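Local structure of protein (hdlp (histone deacetylase-like protein)) (Aquifex aeolicus, 1C3P) at residues Ala123-Gly128 and Val290-Gly295; Gly128-Ala133 and Ile144-Val149; Leu163-Asp168 and Tyr251-Gly256; Ala169-Gly174 and Ala197-Lys202; Ala234-Leu239 and Phe279-Glu284. The protein is a zinc-binding member of the histone deacetylase family that probably removes acetyl groups from acetylated lysine side chains. All coordinates share one frame; numbering follows the deposited sequence.

Contact 1. Residues Ala123-Gly128 and Val290-Gly295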
# COMPACT_ATOMS: atom_id res chain seq x y z
N ALA A 123 1.53 6.61 13.51
CA ALA A 123 0.72 7.21 12.47
C ALA A 123 0.42 6.26 11.32
O ALA A 123 1.16 5.32 11.04
CB ALA A 123 1.41 8.45 11.96
N PHE A 124 -0.67 6.54 10.63
CA PHE A 124 -1.11 5.76 9.49
C PHE A 124 -1.48 6.70 8.36
O PHE A 124 -2.31 7.60 8.53
CB PHE A 124 -2.32 4.89 9.88
CG PHE A 124 -2.93 4.10 8.74
CD1 PHE A 124 -2.14 3.52 7.75
CD2 PHE A 124 -4.31 3.85 8.72
CE1 PHE A 124 -2.71 2.70 6.77
CE2 PHE A 124 -4.89 3.02 7.73
CZ PHE A 124 -4.09 2.45 6.76
N ASN A 125 -0.84 6.52 7.21
CA ASN A 125 -1.16 7.31 6.03
C ASN A 125 -1.77 6.37 4.99
O ASN A 125 -1.05 5.74 4.21
CB ASN A 125 0.09 7.96 5.43
CG ASN A 125 -0.20 8.53 4.07
OD1 ASN A 125 -1.33 8.94 3.81
ND2 ASN A 125 0.82 8.58 3.19
N PRO A 126 -3.11 6.26 4.96
CA PRO A 126 -3.76 5.37 4.00
C PRO A 126 -3.54 5.72 2.53
O PRO A 126 -3.68 4.86 1.66
CB PRO A 126 -5.23 5.45 4.41
CG PRO A 126 -5.33 6.89 4.93
CD PRO A 126 -4.11 6.90 5.82
N ALA A 127 -3.21 6.97 2.24
CA ALA A 127 -3.00 7.41 0.86
C ALA A 127 -1.64 6.96 0.34
O ALA A 127 -1.41 6.94 -0.87
CB ALA A 127 -3.12 8.95 0.76
N GLY A 128 -0.74 6.60 1.25
CA GLY A 128 0.61 6.20 0.88
C GLY A 128 0.74 4.79 0.33
O GLY A 128 -0.24 4.08 0.13
N VAL A 290 6.26 2.64 10.69
CA VAL A 290 5.48 3.64 9.97
C VAL A 290 4.52 2.87 9.07
O VAL A 290 4.95 2.00 8.30
CB VAL A 290 6.43 4.55 9.13
CG1 VAL A 290 5.64 5.57 8.30
CG2 VAL A 290 7.39 5.28 10.08
N TYR A 291 3.22 3.17 9.18
CA TYR A 291 2.20 2.46 8.41
C TYR A 291 1.60 3.24 7.23
O TYR A 291 1.15 4.39 7.38
CB TYR A 291 1.09 2.01 9.36
CG TYR A 291 1.65 1.36 10.60
CD1 TYR A 291 1.43 1.90 11.88
CD2 TYR A 291 2.45 0.23 10.50
CE1 TYR A 291 2.02 1.33 13.02
CE2 TYR A 291 3.04 -0.35 11.63
CZ TYR A 291 2.82 0.21 12.88
OH TYR A 291 3.42 -0.38 13.98
N LEU A 292 1.59 2.60 6.07
CA LEU A 292 1.09 3.22 4.85
C LEU A 292 -0.02 2.39 4.24
O LEU A 292 -0.13 1.19 4.50
CB LEU A 292 2.22 3.32 3.81
CG LEU A 292 3.55 3.96 4.24
CD1 LEU A 292 4.54 3.91 3.04
CD2 LEU A 292 3.32 5.38 4.69
N GLY A 293 -0.84 3.03 3.40
CA GLY A 293 -1.91 2.31 2.73
C GLY A 293 -1.31 1.58 1.53
O GLY A 293 -0.13 1.23 1.53
N GLY A 294 -2.12 1.36 0.51
CA GLY A 294 -1.62 0.69 -0.67
C GLY A 294 -2.76 0.42 -1.61
O GLY A 294 -3.84 0.98 -1.44
N GLY A 295 -2.53 -0.45 -2.60
CA GLY A 295 -3.55 -0.79 -3.56
C GLY A 295 -4.72 -1.44 -2.86
O GLY A 295 -4.56 -2.12 -1.85
O HOH W 1 -3.80 4.16 -0.82
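The amide of Asn125 points almost straight at Tyr291 O (N to O 2.9 Å, 169° at the hydrogen), and one rung further on Gly293 N returns the bond to Asn125 O at 2.8 Å. Asn125 O is held twice, because Gly128 N closes the Asn125-Gly128 type I turn on the opposite face of the same carbonyl. With CG of Phe124 anti to the backbone N (chi1 176°), the ring lies alongside the partner strand and sets its CD1-CE1 edge against that backbone: CD1 is 3.4 Å from Tyr291 O, CE1 3.7 Å from Leu292 C. Strands 122-125 and 290-292 are neighbours in the central parallel sheet of the deacetylase fold, and the loops that follow them run toward the zinc site, Gly294 lying near Asp168. A leucine in place of Phe124 would probably leave a gap beside the Tyr291-Leu292 backbone and deprive Trp306 of its edge-to-face ring partner. Packing is tight at Gly293 too, where a CB would run into Pro126 O. Beyond it the segments are joined more loosely: a water donates to Pro126 O at 2.6 Å and to Gly294 O at 3.2 Å.

Contact 2. Residues Gly128-Ala133 and Ile144-Val149. Unlike the reference sequence in segment 144-149: Asn146 (reference Asp).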
# COMPACT_ATOMS: atom_id res chain seq x y z
N GLY A 128 -0.74 6.60 1.25
CA GLY A 128 0.61 6.20 0.88
C GLY A 128 0.74 4.79 0.33
O GLY A 128 -0.24 4.08 0.13
N GLY A 129 1.98 4.38 0.08
CA GLY A 129 2.22 3.05 -0.45
C GLY A 129 2.09 2.94 -1.97
O GLY A 129 1.77 1.86 -2.47
N MET A 130 2.31 4.03 -2.69
CA MET A 130 2.25 4.04 -4.17
C MET A 130 3.59 3.45 -4.62
O MET A 130 4.45 4.14 -5.17
CB MET A 130 2.08 5.47 -4.66
CG MET A 130 0.84 6.11 -4.02
SD MET A 130 0.39 7.73 -4.62
CE MET A 130 -0.10 7.28 -6.24
N HIS A 131 3.69 2.14 -4.44
CA HIS A 131 4.93 1.40 -4.63
C HIS A 131 5.41 0.99 -6.01
O HIS A 131 6.41 0.32 -6.11
CB HIS A 131 4.89 0.14 -3.74
CG HIS A 131 3.84 -0.86 -4.12
ND1 HIS A 131 3.00 -0.70 -5.21
CD2 HIS A 131 3.52 -2.05 -3.57
CE1 HIS A 131 2.21 -1.76 -5.30
NE2 HIS A 131 2.50 -2.59 -4.32
N HIS A 132 4.69 1.37 -7.06
CA HIS A 132 5.10 0.99 -8.41
C HIS A 132 5.93 2.02 -9.18
O HIS A 132 6.67 1.64 -10.09
CB HIS A 132 3.86 0.60 -9.23
CG HIS A 132 3.27 -0.72 -8.86
ND1 HIS A 132 1.92 -0.93 -8.70
CD2 HIS A 132 3.86 -1.93 -8.67
CE1 HIS A 132 1.70 -2.20 -8.42
NE2 HIS A 132 2.86 -2.83 -8.40
N ALA A 133 5.85 3.30 -8.84
CA ALA A 133 6.59 4.31 -9.62
C ALA A 133 8.11 4.19 -9.54
O ALA A 133 8.64 3.83 -8.51
CB ALA A 133 6.15 5.72 -9.22
N ILE A 144 4.25 8.85 -8.33
CA ILE A 144 5.26 9.23 -7.36
C ILE A 144 5.38 8.07 -6.37
O ILE A 144 4.37 7.57 -5.87
CB ILE A 144 4.86 10.51 -6.62
CG1 ILE A 144 4.66 11.64 -7.64
CG2 ILE A 144 5.87 10.84 -5.53
CD1 ILE A 144 4.28 13.00 -7.05
N ASN A 145 6.61 7.64 -6.09
CA ASN A 145 6.82 6.51 -5.17
C ASN A 145 7.01 7.06 -3.74
O ASN A 145 8.14 7.36 -3.35
CB ASN A 145 8.06 5.73 -5.62
CG ASN A 145 8.15 4.37 -4.98
OD1 ASN A 145 8.08 4.24 -3.76
ND2 ASN A 145 8.28 3.33 -5.80
N ASN A 146 5.94 7.19 -2.96
CA ASN A 146 6.11 7.77 -1.62
C ASN A 146 6.95 6.86 -0.72
O ASN A 146 7.70 7.35 0.12
CB ASN A 146 4.76 8.17 -1.01
CG ASN A 146 3.86 6.99 -0.77
OD1 ASN A 146 3.75 6.52 0.35
ND2 ASN A 146 3.21 6.50 -1.83
N PRO A 147 6.82 5.53 -0.87
CA PRO A 147 7.70 4.74 0.01
C PRO A 147 9.20 5.09 -0.22
O PRO A 147 9.98 5.19 0.75
CB PRO A 147 7.38 3.31 -0.39
CG PRO A 147 5.88 3.40 -0.73
CD PRO A 147 5.93 4.64 -1.64
N ALA A 148 9.60 5.27 -1.48
CA ALA A 148 11.02 5.59 -1.77
C ALA A 148 11.38 6.99 -1.30
O ALA A 148 12.48 7.22 -0.81
CB ALA A 148 11.31 5.43 -3.27
N VAL A 149 10.46 7.93 -1.45
CA VAL A 149 10.69 9.29 -0.98
C VAL A 149 10.87 9.20 0.53
O VAL A 149 11.80 9.78 1.10
CB VAL A 149 9.49 10.21 -1.30
CG1 VAL A 149 9.60 11.55 -0.55
CG2 VAL A 149 9.44 10.46 -2.79
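Gly129 and Pro147 bring their CA atoms to 5.8 Å, and Ala133 and Asn145 theirs to 5.0 Å; between these points 128-133 runs irregularly, with an inverse gamma turn at Met130, past the start of helix 146-156. No hydrogen bond joins backbone to backbone, so the asparagine side chains tie the segments together. Asn145, the N-cap of the helix, accepts from Ala148 N with OD1 at 2.9 Å, while ND2 reaches back to Ala133 O, which lies in the plane of the amide (2.8 Å, 172° at the hydrogen); the two bonds together fix the amide's rotation. This loop carries the His131-His132 pair of the histone deacetylases beside the zinc-binding Asp168 and His170, and His131 NE2 makes a weak hydrogen bond to Asp168. Asn146 turns CG between its backbone N and carbonyl carbon (chi1 64°), bringing OD1 up to the loop backbone: Gly129 N meets an in-plane lone pair of OD1 at 2.8 Å, and Thr110 bonds the same oxygen. As modelled, Asn146 ND2 faces Met130 N, donor against donor, a doubtful pairing where the reference sequence has aspartate. Met130 crosses Asn146 at about a right angle, its CB 3.3 Å from Ile144 O; Pro147 CG presses on Gly129 CA.

Contact 3. Residues Leu163-Asp168 and Tyr251-Gly256; sequences LYIDLD and YLLQLG
Leu252 N gives its hydrogen to Leu163 O at 2.9 Å, and three more bonds continue the ladder: Ile165 N to Leu252 O, Gln254 N to Ile165 O, and Leu167 N to Gln254 O. On one face, Ile165 CG2 touches Leu253 CD1 at 3.9 Å, and that methyl also meets Leu167 CD1; the Leu255 side chain lies alongside that of Leu167, pointing the same way. On the other face, Gln254 can be followed outward. Its CB lies 3.4 Å from Tyr164 OH. The chain then bends at chi2 (100°) and folds over Asp166, with Gln254 CG 3.2 Å from Asp166 CG. Next the amide is layered on that carboxylate, the planes 23° apart and Gln254 CD 3.8 Å from Asp166 CG. It ends near Asp168 and Gly256, though which terminal atom faces them is uncertain. The two parallel strands are central in the sheet of this three-layer alpha/beta fold: Tyr164 and Leu252 meet helix 146-156, Leu163, Tyr251 and Leu253 meet helix 272-286. Where the strands give way to loops, Asp168 is a zinc ligand of this protein, with His170 and Asp258, and its OD2 accepts from His170 N. With an alanine in place of Gln254, the carboxylate of Asp166 is likely to lose the group stacked on it and to face a gap between Tyr164 and Asp168. Asp168 OD1 lies 3.4 Å from Gly256 CA, where a side chain would collide with it.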
# COMPACT_ATOMS: atom_id res chain seq x y z
N LEU A 163 13.96 -1.00 7.02
CA LEU A 163 13.28 -2.15 6.46
C LEU A 163 11.95 -1.70 5.91
O LEU A 163 11.26 -0.92 6.54
CB LEU A 163 13.05 -3.21 7.56
CG LEU A 163 12.10 -4.38 7.28
CD1 LEU A 163 12.68 -5.25 6.17
CD2 LEU A 163 11.87 -5.18 8.55
N TYR A 164 11.60 -2.18 4.72
CA TYR A 164 10.31 -1.88 4.12
C TYR A 164 9.61 -3.22 3.89
O TYR A 164 10.18 -4.14 3.31
CB TYR A 164 10.50 -1.17 2.79
CG TYR A 164 9.20 -0.91 2.06
CD1 TYR A 164 8.30 0.08 2.48
CD2 TYR A 164 8.86 -1.68 0.96
CE1 TYR A 164 7.09 0.28 1.77
CE2 TYR A 164 7.70 -1.49 0.27
CZ TYR A 164 6.82 -0.52 0.67
OH TYR A 164 5.68 -0.37 -0.11
N ILE A 165 8.37 -3.34 4.37
CA ILE A 165 7.61 -4.58 4.21
C ILE A 165 6.35 -4.22 3.42
O ILE A 165 5.61 -3.31 3.79
CB ILE A 165 7.21 -5.16 5.57
CG1 ILE A 165 8.46 -5.44 6.41
CG2 ILE A 165 6.37 -6.42 5.37
CD1 ILE A 165 8.16 -5.71 7.90
N ASP A 166 6.12 -4.96 2.34
CA ASP A 166 5.00 -4.68 1.45
C ASP A 166 4.00 -5.84 1.40
O ASP A 166 4.26 -6.89 0.80
CB ASP A 166 5.59 -4.37 0.05
CG ASP A 166 4.56 -3.82 -0.92
OD1 ASP A 166 3.61 -4.57 -1.25
OD2 ASP A 166 4.70 -2.65 -1.35
N LEU A 167 2.85 -5.65 2.03
CA LEU A 167 1.84 -6.71 2.06
C LEU A 167 0.78 -6.64 0.98
O LEU A 167 -0.15 -7.44 0.95
CB LEU A 167 1.18 -6.76 3.44
CG LEU A 167 2.19 -7.04 4.57
CD1 LEU A 167 1.44 -7.23 5.88
CD2 LEU A 167 3.00 -8.31 4.25
N ASP A 168 0.92 -5.66 0.09
CA ASP A 168 0.01 -5.48 -1.04
C ASP A 168 0.12 -6.76 -1.88
O ASP A 168 1.19 -7.35 -1.95
CB ASP A 168 0.48 -4.29 -1.88
CG ASP A 168 -0.53 -3.88 -2.93
OD1 ASP A 168 -1.57 -3.32 -2.55
OD2 ASP A 168 -0.29 -4.14 -4.13
N TYR A 251 11.30 0.66 10.45
CA TYR A 251 10.67 -0.02 9.33
C TYR A 251 9.36 0.65 8.92
O TYR A 251 8.71 1.34 9.72
CB TYR A 251 10.41 -1.50 9.67
CG TYR A 251 9.14 -1.78 10.47
CD1 TYR A 251 7.92 -1.97 9.82
CD2 TYR A 251 9.17 -1.85 11.86
CE1 TYR A 251 6.76 -2.21 10.53
CE2 TYR A 251 7.99 -2.09 12.60
CZ TYR A 251 6.80 -2.26 11.93
OH TYR A 251 5.62 -2.47 12.61
N LEU A 252 8.98 0.47 7.65
CA LEU A 252 7.72 0.98 7.12
C LEU A 252 6.99 -0.25 6.59
O LEU A 252 7.62 -1.18 6.07
CB LEU A 252 7.92 1.98 5.96
CG LEU A 252 8.74 3.23 6.30
CD1 LEU A 252 10.21 2.91 6.14
CD2 LEU A 252 8.36 4.35 5.36
N LEU A 253 5.68 -0.23 6.73
CA LEU A 253 4.81 -1.34 6.32
C LEU A 253 3.70 -0.81 5.44
O LEU A 253 3.03 0.15 5.82
CB LEU A 253 4.21 -1.97 7.59
CG LEU A 253 3.06 -2.97 7.50
CD1 LEU A 253 3.55 -4.22 6.80
CD2 LEU A 253 2.56 -3.32 8.92
N GLN A 254 3.49 -1.42 4.28
CA GLN A 254 2.44 -0.97 3.38
C GLN A 254 1.34 -2.01 3.46
O GLN A 254 1.58 -3.24 3.43
CB GLN A 254 2.99 -0.74 1.94
CG GLN A 254 2.82 -1.87 0.96
CD GLN A 254 1.63 -1.66 0.01
OE1 GLN A 254 1.67 -0.81 -0.90
NE2 GLN A 254 0.58 -2.44 0.22
N LEU A 255 0.12 -1.51 3.57
CA LEU A 255 -1.05 -2.34 3.79
C LEU A 255 -2.16 -2.26 2.78
O LEU A 255 -3.30 -1.97 3.15
CB LEU A 255 -1.59 -1.97 5.18
CG LEU A 255 -0.53 -2.12 6.26
CD1 LEU A 255 -0.87 -1.30 7.49
CD2 LEU A 255 -0.38 -3.60 6.59
N GLY A 256 -1.85 -2.51 1.50
CA GLY A 256 -2.91 -2.47 0.50
C GLY A 256 -3.95 -3.54 0.83
O GLY A 256 -3.62 -4.59 1.38

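Contact 4. Residues Ala169-Gly174 and Ala197-Lys202; sequences AHHCDG and AFPFEK
The zinc site of the deacetylase fold meets one of its bordering loops here: His170, a zinc ligand, and the start of helix 173-179 pack against the turn 197-202. Phe198 stands edge-to-face to His132 and, as in histone deacetylases generally, probably lines the narrow channel leading down to the metal. His170 presents the edge of its imidazole to that turn, CD2 lying 3.4 Å from Phe198 O with the oxygen in the ring plane, while ND1 is hydrogen-bonded to Asp258. No direct hydrogen bond crosses between the two segments. A water does the joining, accepting from His171 N at 2.9 Å and donating to Phe198 O at 2.8 Å, so Phe198 O borders the His170 ring edge and is tied to His171 N. The peptide bond before Pro199 is cis, and the proline ring fills the space between His171 and Asp173: its CD lies 3.9 Å from His171 CB. Asp173 holds CG between its backbone N and carbonyl carbon (chi1 54°), a turn that lets the carboxylate slide past the proline, and OD1 has its bond with Asn139. Lys202 crosses His171 at about a right angle and sets CD 4.0 Å from Asp173 CB, but its NZ stays 4.8 Å from Asp173 OD1.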
# COMPACT_ATOMS: atom_id res chain seq x y z
N ALA A 169 -0.97 -7.14 -2.55
CA ALA A 169 -1.01 -8.35 -3.38
C ALA A 169 -0.19 -8.24 -4.67
O ALA A 169 -0.13 -9.19 -5.45
CB ALA A 169 -2.49 -8.71 -3.73
N HIS A 170 0.43 -7.08 -4.89
CA HIS A 170 1.28 -6.90 -6.07
C HIS A 170 2.66 -6.48 -5.60
O HIS A 170 2.81 -5.80 -4.59
CB HIS A 170 0.72 -5.82 -7.02
CG HIS A 170 -0.62 -6.15 -7.59
ND1 HIS A 170 -1.80 -5.93 -6.91
CD2 HIS A 170 -0.96 -6.70 -8.78
CE1 HIS A 170 -2.81 -6.34 -7.66
NE2 HIS A 170 -2.33 -6.81 -8.80
N HIS A 171 3.68 -6.88 -6.36
CA HIS A 171 5.08 -6.58 -6.05
C HIS A 171 5.43 -5.08 -6.13
O HIS A 171 5.02 -4.39 -7.07
CB HIS A 171 5.96 -7.40 -7.00
CG HIS A 171 7.42 -7.04 -6.99
ND1 HIS A 171 8.21 -7.14 -5.86
CD2 HIS A 171 8.23 -6.61 -7.98
CE1 HIS A 171 9.45 -6.78 -6.17
NE2 HIS A 171 9.48 -6.45 -7.45
N CYS A 172 6.18 -4.59 -5.15
CA CYS A 172 6.63 -3.20 -5.11
C CYS A 172 7.85 -3.07 -6.03
O CYS A 172 8.96 -2.80 -5.58
CB CYS A 172 7.02 -2.80 -3.68
SG CYS A 172 8.05 -4.02 -2.80
N ASP A 173 7.64 -3.23 -7.34
CA ASP A 173 8.77 -3.18 -8.26
C ASP A 173 9.51 -1.85 -8.24
O ASP A 173 10.74 -1.82 -8.37
CB ASP A 173 8.33 -3.56 -9.69
CG ASP A 173 7.17 -2.73 -10.20
OD1 ASP A 173 6.85 -2.88 -11.41
OD2 ASP A 173 6.57 -1.94 -9.44
N GLY A 174 8.77 -0.76 -8.05
CA GLY A 174 9.38 0.55 -7.97
C GLY A 174 10.31 0.61 -6.76
O GLY A 174 11.44 1.05 -6.88
N ALA A 197 0.60 -12.34 -12.47
CA ALA A 197 0.07 -11.00 -12.16
C ALA A 197 1.07 -9.86 -12.35
O ALA A 197 2.28 -10.05 -12.30
CB ALA A 197 -0.47 -10.97 -10.72
N PHE A 198 0.52 -8.66 -12.58
CA PHE A 198 1.33 -7.46 -12.74
C PHE A 198 2.26 -7.44 -11.55
O PHE A 198 1.85 -7.78 -10.44
CB PHE A 198 0.43 -6.21 -12.69
CG PHE A 198 1.18 -4.91 -12.91
CD1 PHE A 198 1.39 -4.42 -14.19
CD2 PHE A 198 1.71 -4.21 -11.82
CE1 PHE A 198 2.11 -3.25 -14.41
CE2 PHE A 198 2.44 -3.03 -12.02
CZ PHE A 198 2.64 -2.55 -13.33
N PRO A 199 3.50 -6.96 -11.72
CA PRO A 199 4.09 -6.42 -12.96
C PRO A 199 4.57 -7.41 -14.02
O PRO A 199 5.09 -6.97 -15.06
CB PRO A 199 5.22 -5.55 -12.42
CG PRO A 199 5.74 -6.42 -11.33
CD PRO A 199 4.45 -6.84 -10.60
N PHE A 200 4.43 -8.71 -13.76
CA PHE A 200 4.85 -9.76 -14.71
C PHE A 200 6.35 -9.83 -14.99
O PHE A 200 6.92 -10.91 -15.15
CB PHE A 200 4.15 -9.61 -16.06
CG PHE A 200 2.66 -9.58 -15.99
CD1 PHE A 200 1.97 -8.37 -16.08
CD2 PHE A 200 1.93 -10.76 -15.87
CE1 PHE A 200 0.58 -8.34 -16.08
CE2 PHE A 200 0.52 -10.74 -15.87
CZ PHE A 200 -0.15 -9.53 -15.97
N GLU A 201 6.99 -8.66 -15.07
CA GLU A 201 8.42 -8.53 -15.37
C GLU A 201 9.37 -8.63 -14.18
O GLU A 201 10.56 -8.86 -14.36
CB GLU A 201 8.66 -7.18 -16.05
CG GLU A 201 8.02 -7.02 -17.41
CD GLU A 201 8.10 -5.59 -17.93
OE1 GLU A 201 9.22 -5.03 -18.02
OE2 GLU A 201 7.03 -5.03 -18.24
N LYS A 202 8.85 -8.44 -12.98
CA LYS A 202 9.66 -8.46 -11.75
C LYS A 202 8.83 -9.05 -10.63
O LYS A 202 7.63 -9.20 -10.76
CB LYS A 202 10.07 -7.02 -11.40
CG LYS A 202 10.94 -6.38 -12.46
CD LYS A 202 10.46 -4.98 -12.77
CE LYS A 202 11.15 -4.43 -14.02
NZ LYS A 202 10.58 -3.12 -14.44
O HOH W 2 2.82 -9.01 -8.16

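Contact 5. Residues Ala234-Leu239 and Phe279-Glu284; sequences ALEKSL and FNIVRE
Ile281 is the main bump of this interface, pushing its branched side chain at the surface made by Leu235, Glu236 and Leu239. The helical segments 234-239 and 279-284 run nearly parallel, their axes 10.4 Å apart at closest and crossing at -20°, a spacing that leaves room for one layer of interleaved aliphatic groups. CG2 of Ile281, anti to the backbone N, drops between the two leucines: it is 3.8 Å from Leu239 CD1 and 4.1 Å from Leu235 CD1. The other branch, with CG1 beside the backbone N (chi1 -71°), carries CD1 toward the outside of the pair, where it lies 4.0 Å from Glu236 CG. Glu236 crosses it at about a right angle, so the methylenes of an exposed acid cover the rim of the apolar seam. The return bump is Leu239, whose CD1 enters the notch between Ile281 and Val282 and comes to 4.1 Å from Val282 CA. Leu235 slides past Ile281 in the opposite direction and sends CD2 on to Val282 CG2, 4.3 Å away; neither of its torsions is staggered. Van der Waals contact alone holds the two segments together. Both helices cover the same face of the central sheet: Ser238 and Leu239 rest on strand 185-192, Val282 on strand 250-254, and on the far flank Phe279 meets helix 299-314 and the ring of Tyr291.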
# COMPACT_ATOMS: atom_id res chain seq x y z
N ALA A 234 3.37 -17.76 5.15
CA ALA A 234 4.40 -17.10 4.35
C ALA A 234 4.97 -15.88 5.06
O ALA A 234 6.17 -15.63 5.03
CB ALA A 234 3.79 -16.70 2.97
N LEU A 235 4.08 -15.12 5.68
CA LEU A 235 4.49 -13.91 6.39
C LEU A 235 5.43 -14.23 7.56
O LEU A 235 6.52 -13.66 7.69
CB LEU A 235 3.25 -13.19 6.92
CG LEU A 235 3.22 -11.66 6.96
CD1 LEU A 235 2.43 -11.24 8.20
CD2 LEU A 235 4.62 -11.05 6.96
N GLU A 236 5.00 -15.14 8.43
CA GLU A 236 5.80 -15.52 9.60
C GLU A 236 7.18 -16.05 9.21
O GLU A 236 8.20 -15.68 9.81
CB GLU A 236 5.08 -16.59 10.42
CG GLU A 236 3.69 -16.19 10.85
CD GLU A 236 2.92 -17.35 11.47
OE1 GLU A 236 2.70 -18.38 10.78
OE2 GLU A 236 2.53 -17.20 12.65
N LYS A 237 7.21 -16.92 8.22
CA LYS A 237 8.46 -17.51 7.77
C LYS A 237 9.37 -16.48 7.10
O LYS A 237 10.59 -16.50 7.31
CB LYS A 237 8.16 -18.67 6.82
CG LYS A 237 9.34 -19.53 6.50
CD LYS A 237 8.91 -20.98 6.38
CE LYS A 237 8.33 -21.46 7.71
NZ LYS A 237 7.86 -22.86 7.65
N SER A 238 8.81 -15.59 6.29
CA SER A 238 9.67 -14.60 5.64
C SER A 238 10.20 -13.59 6.66
O SER A 238 11.34 -13.13 6.55
CB SER A 238 8.92 -13.90 4.49
OG SER A 238 7.80 -13.18 4.94
N LEU A 239 9.40 -13.23 7.66
CA LEU A 239 9.88 -12.28 8.66
C LEU A 239 11.06 -12.88 9.41
O LEU A 239 11.98 -12.16 9.80
CB LEU A 239 8.77 -11.89 9.64
CG LEU A 239 7.55 -11.14 9.09
CD1 LEU A 239 6.55 -10.93 10.23
CD2 LEU A 239 7.94 -9.79 8.50
N PHE A 279 -0.93 -7.71 10.10
CA PHE A 279 -0.47 -6.43 10.62
C PHE A 279 0.11 -6.60 12.03
O PHE A 279 1.20 -6.09 12.35
CB PHE A 279 -1.65 -5.46 10.65
CG PHE A 279 -1.35 -4.15 11.33
CD1 PHE A 279 -0.47 -3.23 10.77
CD2 PHE A 279 -1.99 -3.83 12.53
CE1 PHE A 279 -0.23 -2.00 11.39
CE2 PHE A 279 -1.76 -2.60 13.15
CZ PHE A 279 -0.88 -1.68 12.59
N ASN A 280 -0.61 -7.32 12.88
CA ASN A 280 -0.16 -7.53 14.24
C ASN A 280 1.04 -8.45 14.36
O ASN A 280 1.85 -8.31 15.28
CB ASN A 280 -1.32 -8.02 15.11
CG ASN A 280 -2.38 -6.94 15.31
OD1 ASN A 280 -2.05 -5.76 15.44
ND2 ASN A 280 -3.64 -7.34 15.35
N ILE A 281 1.16 -9.39 13.43
CA ILE A 281 2.31 -10.28 13.42
C ILE A 281 3.58 -9.48 13.13
O ILE A 281 4.64 -9.75 13.69
CB ILE A 281 2.16 -11.37 12.34
CG1 ILE A 281 1.09 -12.37 12.74
CG2 ILE A 281 3.49 -12.06 12.12
CD1 ILE A 281 0.85 -13.45 11.69
N VAL A 282 3.48 -8.50 12.23
CA VAL A 282 4.65 -7.69 11.89
C VAL A 282 5.07 -6.89 13.12
O VAL A 282 6.25 -6.81 13.46
CB VAL A 282 4.36 -6.71 10.72
CG1 VAL A 282 5.49 -5.70 10.61
CG2 VAL A 282 4.25 -7.49 9.41
N ARG A 283 4.08 -6.33 13.81
CA ARG A 283 4.37 -5.54 15.00
C ARG A 283 4.98 -6.38 16.13
O ARG A 283 5.80 -5.89 16.90
CB ARG A 283 3.10 -4.86 15.49
CG ARG A 283 2.56 -3.82 14.50
CD ARG A 283 1.16 -3.39 14.89
NE ARG A 283 1.15 -2.59 16.11
CZ ARG A 283 0.11 -2.51 16.92
NH1 ARG A 283 -1.01 -3.18 16.65
NH2 ARG A 283 0.17 -1.74 18.00
N GLU A 284 4.57 -7.64 16.23
CA GLU A 284 5.13 -8.51 17.27
C GLU A 284 6.57 -8.84 16.98
O GLU A 284 7.36 -9.08 17.89
CB GLU A 284 4.35 -9.81 17.38
CG GLU A 284 2.90 -9.64 17.73
CD GLU A 284 2.17 -10.95 17.74
OE1 GLU A 284 2.18 -11.65 16.70
OE2 GLU A 284 1.58 -11.29 18.79

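How the contacts relate
From the N terminus, strand 122-125 opens contact 1, which closes only at 290-295, so every other contact is nested within it. Contact 2 begins at Gly128, shared with contact 1, and closes a short loop at the start of helix 146-156. Strand 162-166 then opens contact 3; within it, contact 4 closes the loop from 169-174 to 197-202. Helix 228-245 starts contact 5 before contact 3 has closed at 251-256, and it closes at 279-284, so contacts 3 and 5 cross. Contacts 1 and 3 join strands of one sheet, contact 5 layers helices on it, and contacts 2, 3 and 4 converge where His131 makes weak hydrogen bonds to Asp168 and His170.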